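Local coordinates for lipase (Acinetobacter baumannii, PDB 4OPM), which probably hydrolyses ester bonds of acylglycerol lipids, as a putative triacylglycerol lipase of the alpha/beta hydrolase superfamily, at residues R17-K25 and W34-S42; K179-F187 and N271-E279. All coordinates share one frame; numbering follows the deposited sequence.

Contact 1: R17-K25 and W34-S42; sequences RNWAGLQSK and WSYSEGGSS
Lys-25 carries CG beside its backbone N (chi1 -71°) and is extended beyond it, while Glu-38 has CG anti to its N (chi1 179°) and is also extended. The two side chains therefore meet on the face of the sheet that Gln-23 and Tyr-36 share. Lys-25 NZ forms a salt bridge with Glu-38 OE1 at 2.9 Å. The ammonium comes from above the carboxylate plane, 57° out of it. The other oxygen, OE2, is hydrogen-bonded to His-72. At its root, Lys-25 makes a CH-pi contact: CB lies over one face of the Tyr-36 ring, 3.8 Å from the centroid and offset toward the rim. On the reverse face, Leu-22 CD1 rests on Ser-37 CB at 4.0 Å. Ser-24 OG and Ser-37 OG both bond to Arg-57. Two backbone pairs, Gln-23 with Glu-38 and Lys-25 with Tyr-36, are hydrogen-bonded in both directions. Before the strand, Gly-21, with positive phi, closes the last helical turn in a Schellman motif. A water joins Gly-21 O to Gly-40 N, 2.9 Å from the latter. This is an antiparallel beta hairpin, the N-terminal edge of the central sheet of an alpha/beta hydrolase.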
ATOM      1  N   ARG A  17      -8.356 -14.394  -3.021  1.00 13.75           N
ATOM      2  CA  ARG A  17      -7.362 -14.595  -1.956  1.00 13.63           C
ATOM      3  C   ARG A  17      -6.832 -16.041  -2.001  1.00 17.04           C
ATOM      4  O   ARG A  17      -5.621 -16.268  -1.898  1.00 15.19           O
ATOM      5  CB  ARG A  17      -7.951 -14.288  -0.576  1.00 14.07           C
ATOM      6  CG  ARG A  17      -8.297 -12.821  -0.375  1.00 15.00           C
ATOM      7  CD  ARG A  17      -9.253 -12.673   0.808  1.00 17.31           C
ATOM      8  NE  ARG A  17      -9.867 -11.340   0.807  1.00 19.05           N
ATOM      9  CZ  ARG A  17     -11.024 -11.043   1.383  1.00 27.36           C
ATOM     10  NH1 ARG A  17     -11.722 -11.985   2.010  1.00 18.67           N
ATOM     11  NH2 ARG A  17     -11.503  -9.809   1.324  1.00 19.98           N
ATOM     12  N   ASN A  18      -7.746 -17.013  -2.197  1.00 15.34           N
ATOM     13  CA  ASN A  18      -7.360 -18.423  -2.293  1.00 15.79           C
ATOM     14  C   ASN A  18      -6.399 -18.645  -3.488  1.00 18.95           C
ATOM     15  O   ASN A  18      -5.385 -19.326  -3.339  1.00 18.09           O
ATOM     16  CB  ASN A  18      -8.591 -19.315  -2.419  1.00 17.98           C
ATOM     17  CG  ASN A  18      -8.235 -20.767  -2.242  1.00 42.13           C
ATOM     18  OD1 ASN A  18      -8.080 -21.515  -3.211  1.00 42.10           O
ATOM     19  ND2 ASN A  18      -7.984 -21.164  -1.007  1.00 32.57           N
ATOM     20  N   TRP A  19      -6.696 -18.029  -4.642  1.00 16.06           N
ATOM     21  CA  TRP A  19      -5.873 -18.098  -5.854  1.00 16.01           C
ATOM     22  C   TRP A  19      -4.466 -17.505  -5.589  1.00 18.64           C
ATOM     23  O   TRP A  19      -3.477 -17.978  -6.149  1.00 18.70           O
ATOM     24  CB  TRP A  19      -6.581 -17.367  -7.015  1.00 14.74           C
ATOM     25  CG  TRP A  19      -5.700 -17.088  -8.193  1.00 15.26           C
ATOM     26  CD1 TRP A  19      -5.378 -17.948  -9.208  1.00 18.10           C
ATOM     27  CD2 TRP A  19      -4.982 -15.870  -8.451  1.00 14.58           C
ATOM     28  NE1 TRP A  19      -4.494 -17.342 -10.076  1.00 17.23           N
ATOM     29  CE2 TRP A  19      -4.256 -16.059  -9.651  1.00 18.54           C
ATOM     30  CE3 TRP A  19      -4.910 -14.620  -7.799  1.00 15.87           C
ATOM     31  CZ2 TRP A  19      -3.462 -15.049 -10.210  1.00 17.47           C
ATOM     32  CZ3 TRP A  19      -4.115 -13.619  -8.344  1.00 17.50           C
ATOM     33  CH2 TRP A  19      -3.422 -13.827  -9.548  1.00 17.77           C
ATOM     34  N   ALA A  20      -4.395 -16.461  -4.746  1.00 15.81           N
ATOM     35  CA  ALA A  20      -3.147 -15.806  -4.373  1.00 15.30           C
ATOM     36  C   ALA A  20      -2.356 -16.612  -3.310  1.00 18.58           C
ATOM     37  O   ALA A  20      -1.234 -16.222  -2.966  1.00 17.94           O
ATOM     38  CB  ALA A  20      -3.435 -14.410  -3.863  1.00 15.87           C
ATOM     39  N   GLY A  21      -2.947 -17.710  -2.813  1.00 15.23           N
ATOM     40  CA  GLY A  21      -2.361 -18.550  -1.772  1.00 15.80           C
ATOM     41  C   GLY A  21      -2.465 -17.903  -0.398  1.00 20.08           C
ATOM     42  O   GLY A  21      -1.603 -18.108   0.460  1.00 19.83           O
ATOM     43  N   LEU A  22      -3.535 -17.106  -0.190  1.00 16.27           N
ATOM     44  CA  LEU A  22      -3.782 -16.389   1.052  1.00 15.68           C
ATOM     45  C   LEU A  22      -5.014 -16.882   1.770  1.00 19.88           C
ATOM     46  O   LEU A  22      -5.985 -17.316   1.132  1.00 19.50           O
ATOM     47  CB  LEU A  22      -3.979 -14.890   0.756  1.00 14.30           C
ATOM     48  CG  LEU A  22      -2.829 -14.141   0.048  1.00 16.89           C
ATOM     49  CD1 LEU A  22      -3.320 -12.802  -0.508  1.00 16.27           C
ATOM     50  CD2 LEU A  22      -1.631 -13.915   0.999  1.00 17.93           C
ATOM     51  N   GLN A  23      -5.001 -16.748   3.098  1.00 17.78           N
ATOM     52  CA  GLN A  23      -6.163 -17.002   3.937  1.00 18.76           C
ATOM     53  C   GLN A  23      -6.414 -15.756   4.794  1.00 20.66           C
ATOM     54  O   GLN A  23      -5.481 -14.994   5.059  1.00 20.17           O
ATOM     55  CB  GLN A  23      -6.034 -18.286   4.766  1.00 22.11           C
ATOM     56  CG  GLN A  23      -5.022 -18.255   5.895  1.00 31.34           C
ATOM     57  CD  GLN A  23      -5.041 -19.584   6.624  1.00 46.98           C
ATOM     58  OE1 GLN A  23      -6.031 -19.967   7.246  1.00 42.95           O
ATOM     59  NE2 GLN A  23      -3.965 -20.338   6.527  1.00 36.11           N
ATOM     60  N   SER A  24      -7.678 -15.528   5.171  1.00 16.49           N
ATOM     61  CA  SER A  24      -8.074 -14.374   5.971  1.00 16.20           C
ATOM     62  C   SER A  24      -7.977 -14.716   7.434  1.00 20.77           C
ATOM     63  O   SER A  24      -8.411 -15.791   7.862  1.00 20.89           O
ATOM     64  CB  SER A  24      -9.478 -13.901   5.611  1.00 18.27           C
ATOM     65  OG  SER A  24      -9.507 -13.438   4.268  1.00 19.35           O
ATOM     66  N   LYS A  25      -7.340 -13.819   8.193  1.00 17.67           N
ATOM     67  CA  LYS A  25      -7.127 -13.982   9.623  1.00 18.59           C
ATOM     68  C   LYS A  25      -7.523 -12.702  10.344  1.00 21.40           C
ATOM     69  O   LYS A  25      -7.704 -11.650   9.714  1.00 20.58           O
ATOM     70  CB  LYS A  25      -5.663 -14.369   9.910  1.00 21.85           C
ATOM     71  CG  LYS A  25      -5.349 -15.808   9.461  1.00 26.69           C
ATOM     72  CD  LYS A  25      -4.178 -16.421  10.154  1.00 33.85           C
ATOM     73  CE  LYS A  25      -3.897 -17.799   9.599  1.00 40.57           C
ATOM     74  NZ  LYS A  25      -2.624 -18.354  10.126  1.00 42.57           N
ATOM     75  N   TRP A  34      -7.513  -6.288  13.952  1.00 19.74           N
ATOM     76  CA  TRP A  34      -6.907  -6.305  12.636  1.00 19.29           C
ATOM     77  C   TRP A  34      -7.438  -7.437  11.780  1.00 22.66           C
ATOM     78  O   TRP A  34      -7.488  -8.582  12.230  1.00 22.01           O
ATOM     79  CB  TRP A  34      -5.378  -6.451  12.748  1.00 18.35           C
ATOM     80  CG  TRP A  34      -4.676  -5.237  13.284  1.00 19.17           C
ATOM     81  CD1 TRP A  34      -4.443  -4.935  14.594  1.00 22.49           C
ATOM     82  CD2 TRP A  34      -4.055  -4.199  12.516  1.00 18.81           C
ATOM     83  NE1 TRP A  34      -3.717  -3.769  14.691  1.00 21.92           N
ATOM     84  CE2 TRP A  34      -3.490  -3.280  13.431  1.00 22.88           C
ATOM     85  CE3 TRP A  34      -3.934  -3.946  11.132  1.00 19.36           C
ATOM     86  CZ2 TRP A  34      -2.798  -2.135  13.015  1.00 22.68           C
ATOM     87  CZ3 TRP A  34      -3.242  -2.809  10.719  1.00 21.04           C
ATOM     88  CH2 TRP A  34      -2.699  -1.912  11.655  1.00 21.84           C
ATOM     89  N   SER A  35      -7.790  -7.113  10.538  1.00 18.56           N
ATOM     90  CA  SER A  35      -8.109  -8.081   9.493  1.00 18.22           C
ATOM     91  C   SER A  35      -6.860  -8.150   8.620  1.00 20.99           C
ATOM     92  O   SER A  35      -6.301  -7.096   8.287  1.00 21.57           O
ATOM     93  CB  SER A  35      -9.331  -7.642   8.690  1.00 21.41           C
ATOM     94  OG  SER A  35      -9.460  -8.416   7.508  1.00 28.40           O
ATOM     95  N   TYR A  36      -6.388  -9.353   8.286  1.00 16.60           N
ATOM     96  CA  TYR A  36      -5.200  -9.472   7.440  1.00 16.05           C
ATOM     97  C   TYR A  36      -5.202 -10.771   6.668  1.00 19.83           C
ATOM     98  O   TYR A  36      -5.856 -11.742   7.071  1.00 19.52           O
ATOM     99  CB  TYR A  36      -3.885  -9.339   8.242  1.00 17.06           C
ATOM    100  CG  TYR A  36      -3.617 -10.430   9.264  1.00 18.37           C
ATOM    101  CD1 TYR A  36      -4.238 -10.410  10.512  1.00 20.95           C
ATOM    102  CD2 TYR A  36      -2.654 -11.414   9.028  1.00 19.12           C
ATOM    103  CE1 TYR A  36      -3.954 -11.378  11.477  1.00 22.53           C
ATOM    104  CE2 TYR A  36      -2.372 -12.394   9.982  1.00 20.48           C
ATOM    105  CZ  TYR A  36      -3.021 -12.366  11.208  1.00 24.15           C
ATOM    106  OH  TYR A  36      -2.754 -13.302  12.178  1.00 23.74           O
ATOM    107  N   SER A  37      -4.494 -10.760   5.532  1.00 15.71           N
ATOM    108  CA  SER A  37      -4.275 -11.945   4.715  1.00 14.56           C
ATOM    109  C   SER A  37      -2.930 -12.519   5.073  1.00 19.43           C
ATOM    110  O   SER A  37      -1.989 -11.767   5.378  1.00 18.54           O
ATOM    111  CB  SER A  37      -4.307 -11.598   3.225  1.00 15.68           C
ATOM    112  OG  SER A  37      -5.571 -11.096   2.851  1.00 19.37           O
ATOM    113  N   GLU A  38      -2.827 -13.847   5.052  1.00 17.37           N
ATOM    114  CA  GLU A  38      -1.570 -14.520   5.339  1.00 16.88           C
ATOM    115  C   GLU A  38      -1.398 -15.688   4.393  1.00 19.86           C
ATOM    116  O   GLU A  38      -2.347 -16.447   4.177  1.00 19.05           O
ATOM    117  CB  GLU A  38      -1.514 -14.981   6.802  1.00 18.63           C
ATOM    118  CG  GLU A  38      -0.235 -15.723   7.171  1.00 23.61           C
ATOM    119  CD  GLU A  38      -0.080 -16.115   8.627  1.00 33.75           C
ATOM    120  OE1 GLU A  38      -1.063 -15.997   9.391  1.00 29.61           O
ATOM    121  OE2 GLU A  38       1.023 -16.572   8.998  1.00 29.13           O
ATOM    122  N   GLY A  39      -0.193 -15.825   3.861  1.00 18.20           N
ATOM    123  CA  GLY A  39       0.155 -16.926   2.967  1.00 18.27           C
ATOM    124  C   GLY A  39       1.609 -17.339   3.063  1.00 22.69           C
ATOM    125  O   GLY A  39       2.440 -16.626   3.644  1.00 21.49           O
ATOM    126  N   GLY A  40       1.900 -18.519   2.525  1.00 21.49           N
ATOM    127  CA  GLY A  40       3.243 -19.083   2.535  1.00 21.51           C
ATOM    128  C   GLY A  40       3.654 -19.717   3.854  1.00 25.52           C
ATOM    129  O   GLY A  40       2.953 -19.605   4.869  1.00 24.69           O
ATOM    130  N   SER A  41       4.806 -20.387   3.841  1.00 23.14           N
ATOM    131  CA  SER A  41       5.339 -21.085   5.005  1.00 24.16           C
ATOM    132  C   SER A  41       6.003 -20.121   5.985  1.00 30.02           C
ATOM    133  O   SER A  41       6.732 -19.219   5.571  1.00 28.64           O
ATOM    134  CB  SER A  41       6.351 -22.144   4.567  1.00 26.29           C
ATOM    135  OG  SER A  41       6.903 -22.818   5.686  1.00 33.58           O
ATOM    136  N   SER A  42       5.831 -20.378   7.281  1.00 29.01           N
ATOM    137  CA  SER A  42       6.470 -19.599   8.345  1.00 30.10           C
ATOM    138  C   SER A  42       8.013 -19.832   8.362  1.00 33.18           C
ATOM    139  O   SER A  42       8.729 -19.079   9.012  1.00 34.31           O
ATOM    140  CB  SER A  42       5.861 -19.953   9.700  1.00 36.19           C
ATOM    141  OG  SER A  42       5.950 -21.347   9.947  1.00 49.08           O
TER
HETATM  142  O   HOH W   1      -0.015 -20.139   1.171  1.00 29.40           O
HETATM  143  O   HOH W   2      -9.848 -10.962   7.969  1.00 36.18           O

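Contact 2: K179-F187 and N271-E279; sequences KQTMFNPPF and NVGHMPILE
Glu-279 OE1 is gripped by three backbone N-H groups, those of Phe-183, Asn-184 and Gly-273. In this alpha/beta hydrolase fold, the carboxylate thereby ties the loop just after helix 173-181 to the loop that carries His-274, the probable catalytic histidine. Asn-184 N makes the straightest bond, 2.8 Å to Glu-279 OE1 at 173°, on the anti side but tilted out of the carboxylate plane. Gly-273 N comes from the syn side, also somewhat out of plane, and Phe-183 N from above the plane. Glu-279 OE2 takes the N-H of Met-275, nearly along its C-O axis. The four N-H donors fix the rotation of the carboxylate and probably favour its charged form. Selenomethionine Met-182 crosses the acid, with CB 3.6 Å from Glu-279 CD. His-274 N gives only a weak bond to Thr-181 O, and a water links the same N to Gln-180 O. The imidazole bonds to Ser-120 through NE2 and to Asp-245 through ND1, consistent with a Ser-His-Asp triad. Phe-183 has CG anti to its N (chi1 -169°), which lays the ring beside Asn-271. There the ring turns its edge to the backbone, with Phe-183 CD2 3.4 Å from Asn-271 O.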
ATOM      1  N   LYS A 179      -9.884   6.681 -13.213  1.00 18.51           N
ATOM      2  CA  LYS A 179      -9.363   7.518 -14.305  1.00 18.41           C
ATOM      3  C   LYS A 179      -8.163   8.347 -13.838  1.00 22.52           C
ATOM      4  O   LYS A 179      -7.338   8.739 -14.666  1.00 22.74           O
ATOM      5  CB  LYS A 179     -10.452   8.441 -14.877  1.00 21.34           C
ATOM      6  CG  LYS A 179     -11.422   7.694 -15.796  1.00 38.15           C
ATOM      7  CD  LYS A 179     -12.595   8.570 -16.242  1.00 53.26           C
ATOM      8  CE  LYS A 179     -13.383   7.966 -17.387  1.00 65.21           C
ATOM      9  NZ  LYS A 179     -14.231   6.823 -16.956  1.00 75.32           N
ATOM     10  N   GLN A 180      -8.069   8.627 -12.522  1.00 18.29           N
ATOM     11  CA  GLN A 180      -6.944   9.409 -12.004  1.00 17.08           C
ATOM     12  C   GLN A 180      -5.805   8.532 -11.515  1.00 19.38           C
ATOM     13  O   GLN A 180      -4.655   8.966 -11.539  1.00 19.56           O
ATOM     14  CB  GLN A 180      -7.372  10.345 -10.836  1.00 18.25           C
ATOM     15  CG  GLN A 180      -8.667  11.164 -11.036  1.00 20.38           C
ATOM     16  CD  GLN A 180      -8.898  11.700 -12.430  1.00 27.78           C
ATOM     17  OE1 GLN A 180      -9.955  11.464 -13.026  1.00 25.90           O
ATOM     18  NE2 GLN A 180      -7.924  12.401 -12.994  1.00 18.82           N
ATOM     19  N   THR A 181      -6.117   7.328 -11.005  1.00 15.79           N
ATOM     20  CA  THR A 181      -5.104   6.497 -10.360  1.00 15.76           C
ATOM     21  C   THR A 181      -4.491   5.431 -11.267  1.00 19.44           C
ATOM     22  O   THR A 181      -3.501   4.822 -10.876  1.00 19.32           O
ATOM     23  CB  THR A 181      -5.685   5.823  -9.100  1.00 21.81           C
ATOM     24  OG1 THR A 181      -6.782   4.983  -9.471  1.00 26.03           O
ATOM     25  CG2 THR A 181      -6.130   6.829  -8.070  1.00 22.69           C
HETATM   26  N   MSE A 182      -5.110   5.136 -12.417  1.00 15.87           N
HETATM   27  CA  MSE A 182      -4.561   4.099 -13.283  1.00 15.15           C
HETATM   28  C   MSE A 182      -4.535   4.524 -14.740  1.00 20.19           C
HETATM   29  O   MSE A 182      -5.439   5.220 -15.202  1.00 21.09           O
HETATM   30  CB  MSE A 182      -5.350   2.780 -13.132  1.00 16.71           C
HETATM   31  CG  MSE A 182      -5.245   2.204 -11.728  1.00 21.17           C
HETATM   32 SE   MSE A 182      -5.980   0.426 -11.622  0.75 27.42          SE
HETATM   33  CE  MSE A 182      -7.583   0.839 -11.637  1.00 23.87           C
ATOM     34  N   PHE A 183      -3.487   4.093 -15.454  1.00 16.04           N
ATOM     35  CA  PHE A 183      -3.332   4.322 -16.891  1.00 15.34           C
ATOM     36  C   PHE A 183      -3.720   3.042 -17.645  1.00 19.64           C
ATOM     37  O   PHE A 183      -4.331   3.101 -18.716  1.00 19.22           O
ATOM     38  CB  PHE A 183      -1.894   4.735 -17.233  1.00 16.82           C
ATOM     39  CG  PHE A 183      -1.752   5.226 -18.660  1.00 18.09           C
ATOM     40  CD1 PHE A 183      -2.022   6.553 -18.985  1.00 21.87           C
ATOM     41  CD2 PHE A 183      -1.357   4.360 -19.674  1.00 20.41           C
ATOM     42  CE1 PHE A 183      -1.865   7.017 -20.299  1.00 23.47           C
ATOM     43  CE2 PHE A 183      -1.212   4.822 -20.994  1.00 23.15           C
ATOM     44  CZ  PHE A 183      -1.474   6.140 -21.296  1.00 22.69           C
ATOM     45  N   ASN A 184      -3.374   1.878 -17.057  1.00 16.79           N
ATOM     46  CA  ASN A 184      -3.677   0.567 -17.639  1.00 16.08           C
ATOM     47  C   ASN A 184      -4.521  -0.239 -16.643  1.00 18.20           C
ATOM     48  O   ASN A 184      -4.033  -1.237 -16.113  1.00 16.65           O
ATOM     49  CB  ASN A 184      -2.372  -0.145 -17.996  1.00 16.67           C
ATOM     50  CG  ASN A 184      -2.608  -1.446 -18.705  1.00 28.71           C
ATOM     51  OD1 ASN A 184      -3.442  -1.525 -19.603  1.00 22.97           O
ATOM     52  ND2 ASN A 184      -1.953  -2.503 -18.241  1.00 20.89           N
ATOM     53  N   PRO A 185      -5.763   0.202 -16.288  1.00 16.33           N
ATOM     54  CA  PRO A 185      -6.531  -0.555 -15.293  1.00 15.84           C
ATOM     55  C   PRO A 185      -6.783  -1.989 -15.747  1.00 17.90           C
ATOM     56  O   PRO A 185      -6.913  -2.230 -16.950  1.00 16.37           O
ATOM     57  CB  PRO A 185      -7.849   0.230 -15.190  1.00 17.91           C
ATOM     58  CG  PRO A 185      -7.951   0.965 -16.509  1.00 22.08           C
ATOM     59  CD  PRO A 185      -6.544   1.355 -16.791  1.00 17.43           C
ATOM     60  N   PRO A 186      -6.858  -2.955 -14.811  1.00 15.85           N
ATOM     61  CA  PRO A 186      -7.134  -4.340 -15.221  1.00 15.93           C
ATOM     62  C   PRO A 186      -8.606  -4.505 -15.609  1.00 18.08           C
ATOM     63  O   PRO A 186      -9.402  -3.566 -15.472  1.00 17.21           O
ATOM     64  CB  PRO A 186      -6.798  -5.134 -13.954  1.00 17.15           C
ATOM     65  CG  PRO A 186      -7.201  -4.198 -12.835  1.00 21.03           C
ATOM     66  CD  PRO A 186      -6.720  -2.846 -13.341  1.00 16.87           C
ATOM     67  N   PHE A 187      -8.972  -5.692 -16.093  1.00 14.32           N
ATOM     68  CA  PHE A 187     -10.368  -5.931 -16.423  1.00 14.27           C
ATOM     69  C   PHE A 187     -11.210  -5.974 -15.141  1.00 18.37           C
ATOM     70  O   PHE A 187     -10.922  -6.754 -14.228  1.00 17.84           O
ATOM     71  CB  PHE A 187     -10.529  -7.226 -17.215  1.00 15.21           C
ATOM     72  CG  PHE A 187     -11.967  -7.691 -17.358  1.00 15.62           C
ATOM     73  CD1 PHE A 187     -12.942  -6.844 -17.881  1.00 17.84           C
ATOM     74  CD2 PHE A 187     -12.343  -8.968 -16.958  1.00 16.33           C
ATOM     75  CE1 PHE A 187     -14.267  -7.273 -18.005  1.00 19.00           C
ATOM     76  CE2 PHE A 187     -13.660  -9.413 -17.127  1.00 19.06           C
ATOM     77  CZ  PHE A 187     -14.615  -8.555 -17.634  1.00 17.13           C
ATOM     78  N   ASN A 271       3.494   3.320 -19.699  1.00 17.37           N
ATOM     79  CA  ASN A 271       2.060   3.045 -19.863  1.00 16.26           C
ATOM     80  C   ASN A 271       1.414   2.454 -18.598  1.00 18.25           C
ATOM     81  O   ASN A 271       0.504   1.636 -18.685  1.00 17.19           O
ATOM     82  CB  ASN A 271       1.817   2.118 -21.072  1.00 17.82           C
ATOM     83  CG  ASN A 271       2.299   2.752 -22.356  1.00 30.90           C
ATOM     84  OD1 ASN A 271       2.020   3.917 -22.637  1.00 27.50           O
ATOM     85  ND2 ASN A 271       3.141   2.043 -23.087  1.00 26.21           N
ATOM     86  N   VAL A 272       1.883   2.907 -17.434  1.00 13.94           N
ATOM     87  CA  VAL A 272       1.369   2.490 -16.128  1.00 12.90           C
ATOM     88  C   VAL A 272       1.192   3.760 -15.291  1.00 16.74           C
ATOM     89  O   VAL A 272       2.025   4.664 -15.379  1.00 16.37           O
ATOM     90  CB  VAL A 272       2.321   1.449 -15.457  1.00 15.78           C
ATOM     91  CG1 VAL A 272       1.946   1.210 -13.993  1.00 15.82           C
ATOM     92  CG2 VAL A 272       2.318   0.123 -16.227  1.00 14.94           C
ATOM     93  N   GLY A 273       0.110   3.818 -14.508  1.00 14.04           N
ATOM     94  CA  GLY A 273      -0.206   4.956 -13.654  1.00 14.61           C
ATOM     95  C   GLY A 273       0.253   4.763 -12.221  1.00 17.06           C
ATOM     96  O   GLY A 273       1.291   4.143 -11.955  1.00 16.77           O
ATOM     97  N   HIS A 274      -0.545   5.265 -11.290  1.00 13.70           N
ATOM     98  CA  HIS A 274      -0.225   5.249  -9.853  1.00 13.60           C
ATOM     99  C   HIS A 274      -0.328   3.863  -9.189  1.00 15.52           C
ATOM    100  O   HIS A 274       0.168   3.720  -8.063  1.00 16.38           O
ATOM    101  CB  HIS A 274      -1.183   6.230  -9.135  1.00 13.79           C
ATOM    102  CG  HIS A 274      -0.916   6.427  -7.683  1.00 17.05           C
ATOM    103  ND1 HIS A 274       0.290   6.953  -7.226  1.00 18.32           N
ATOM    104  CD2 HIS A 274      -1.717   6.185  -6.621  1.00 18.95           C
ATOM    105  CE1 HIS A 274       0.182   6.997  -5.910  1.00 17.96           C
ATOM    106  NE2 HIS A 274      -1.008   6.553  -5.503  1.00 18.58           N
HETATM  107  N   MSE A 275      -0.931   2.841  -9.859  1.00 12.65           N
HETATM  108  CA  MSE A 275      -1.125   1.534  -9.219  0.80 12.36           C
HETATM  109  C   MSE A 275      -0.488   0.360 -10.015  1.00 16.07           C
HETATM  110  O   MSE A 275      -1.194  -0.568 -10.449  1.00 15.63           O
HETATM  111  CB  MSE A 275      -2.636   1.304  -8.997  0.80 14.51           C
HETATM  112  CG  MSE A 275      -2.936   0.320  -7.919  0.80 20.01           C
HETATM  113 SE   MSE A 275      -4.577   0.863  -7.042  0.60 27.19          SE
HETATM  114  CE  MSE A 275      -4.378  -0.285  -5.525  0.80 24.36           C
ATOM    115  N   PRO A 276       0.872   0.297 -10.121  1.00 13.73           N
ATOM    116  CA  PRO A 276       1.500  -0.845 -10.829  1.00 14.68           C
ATOM    117  C   PRO A 276       1.139  -2.228 -10.268  1.00 15.98           C
ATOM    118  O   PRO A 276       1.132  -3.195 -11.024  1.00 15.84           O
ATOM    119  CB  PRO A 276       2.996  -0.595 -10.625  1.00 16.71           C
ATOM    120  CG  PRO A 276       3.118   0.884 -10.479  1.00 19.94           C
ATOM    121  CD  PRO A 276       1.903   1.260  -9.669  1.00 15.81           C
ATOM    122  N   ILE A 277       0.842  -2.329  -8.951  1.00 13.45           N
ATOM    123  CA  ILE A 277       0.501  -3.610  -8.313  1.00 12.93           C
ATOM    124  C   ILE A 277      -0.794  -4.223  -8.907  1.00 16.86           C
ATOM    125  O   ILE A 277      -0.969  -5.446  -8.840  1.00 15.54           O
ATOM    126  CB  ILE A 277       0.457  -3.516  -6.782  1.00 15.91           C
ATOM    127  CG1 ILE A 277      -0.663  -2.561  -6.285  1.00 16.42           C
ATOM    128  CG2 ILE A 277       1.858  -3.107  -6.251  1.00 15.91           C
ATOM    129  CD1 ILE A 277      -0.921  -2.599  -4.745  1.00 17.37           C
ATOM    130  N   LEU A 278      -1.670  -3.391  -9.501  1.00 14.08           N
ATOM    131  CA  LEU A 278      -2.890  -3.880 -10.177  1.00 14.53           C
ATOM    132  C   LEU A 278      -2.811  -3.690 -11.696  1.00 16.81           C
ATOM    133  O   LEU A 278      -3.477  -4.422 -12.428  1.00 17.34           O
ATOM    134  CB  LEU A 278      -4.153  -3.181  -9.638  1.00 14.51           C
ATOM    135  CG  LEU A 278      -4.602  -3.541  -8.199  1.00 19.22           C
ATOM    136  CD1 LEU A 278      -5.893  -2.814  -7.859  1.00 21.76           C
ATOM    137  CD2 LEU A 278      -4.841  -5.026  -8.037  1.00 19.86           C
ATOM    138  N   GLU A 279      -1.991  -2.732 -12.176  1.00 13.00           N
ATOM    139  CA  GLU A 279      -1.891  -2.462 -13.625  1.00 12.15           C
ATOM    140  C   GLU A 279      -0.832  -3.323 -14.337  1.00 17.55           C
ATOM    141  O   GLU A 279      -0.907  -3.488 -15.559  1.00 18.49           O
ATOM    142  CB  GLU A 279      -1.517  -0.994 -13.865  1.00 13.05           C
ATOM    143  CG  GLU A 279      -2.527   0.031 -13.365  1.00 14.85           C
ATOM    144  CD  GLU A 279      -2.035   1.458 -13.550  1.00 15.75           C
ATOM    145  OE1 GLU A 279      -1.865   1.882 -14.718  1.00 15.93           O
ATOM    146  OE2 GLU A 279      -1.762   2.133 -12.527  1.00 15.45           O
TER
HETATM  147  O   HOH W   3      -2.244   7.822 -12.334  1.00 17.65           O
HETATM  148  O   HOH W   4      -3.878  -3.980 -16.400  1.00 28.42           O

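Overall arrangement
From the N terminus, helix 9-19 leads into strand 22-29, and contact 1 closes a short loop as strand 32-39 turns back on it. Eight residues lie between its segments. The chain then adds the strands from 46-50 to 137-143 before contact 2 opens at the C-terminal end of helix 173-181. Contact 2 closes a much longer loop of 83 residues, which holds long helices and strands 237-242 and 267-269. The two follow in series and neither nest nor cross. The centres of contact 1 and contact 2 are about 24 Å apart. Contact 1 forms one edge of the sheet; contact 2 joins the end of helix 173-181 and the turn after it to the loop and short helix 276-279 that follow the opposite edge strand, 267-269.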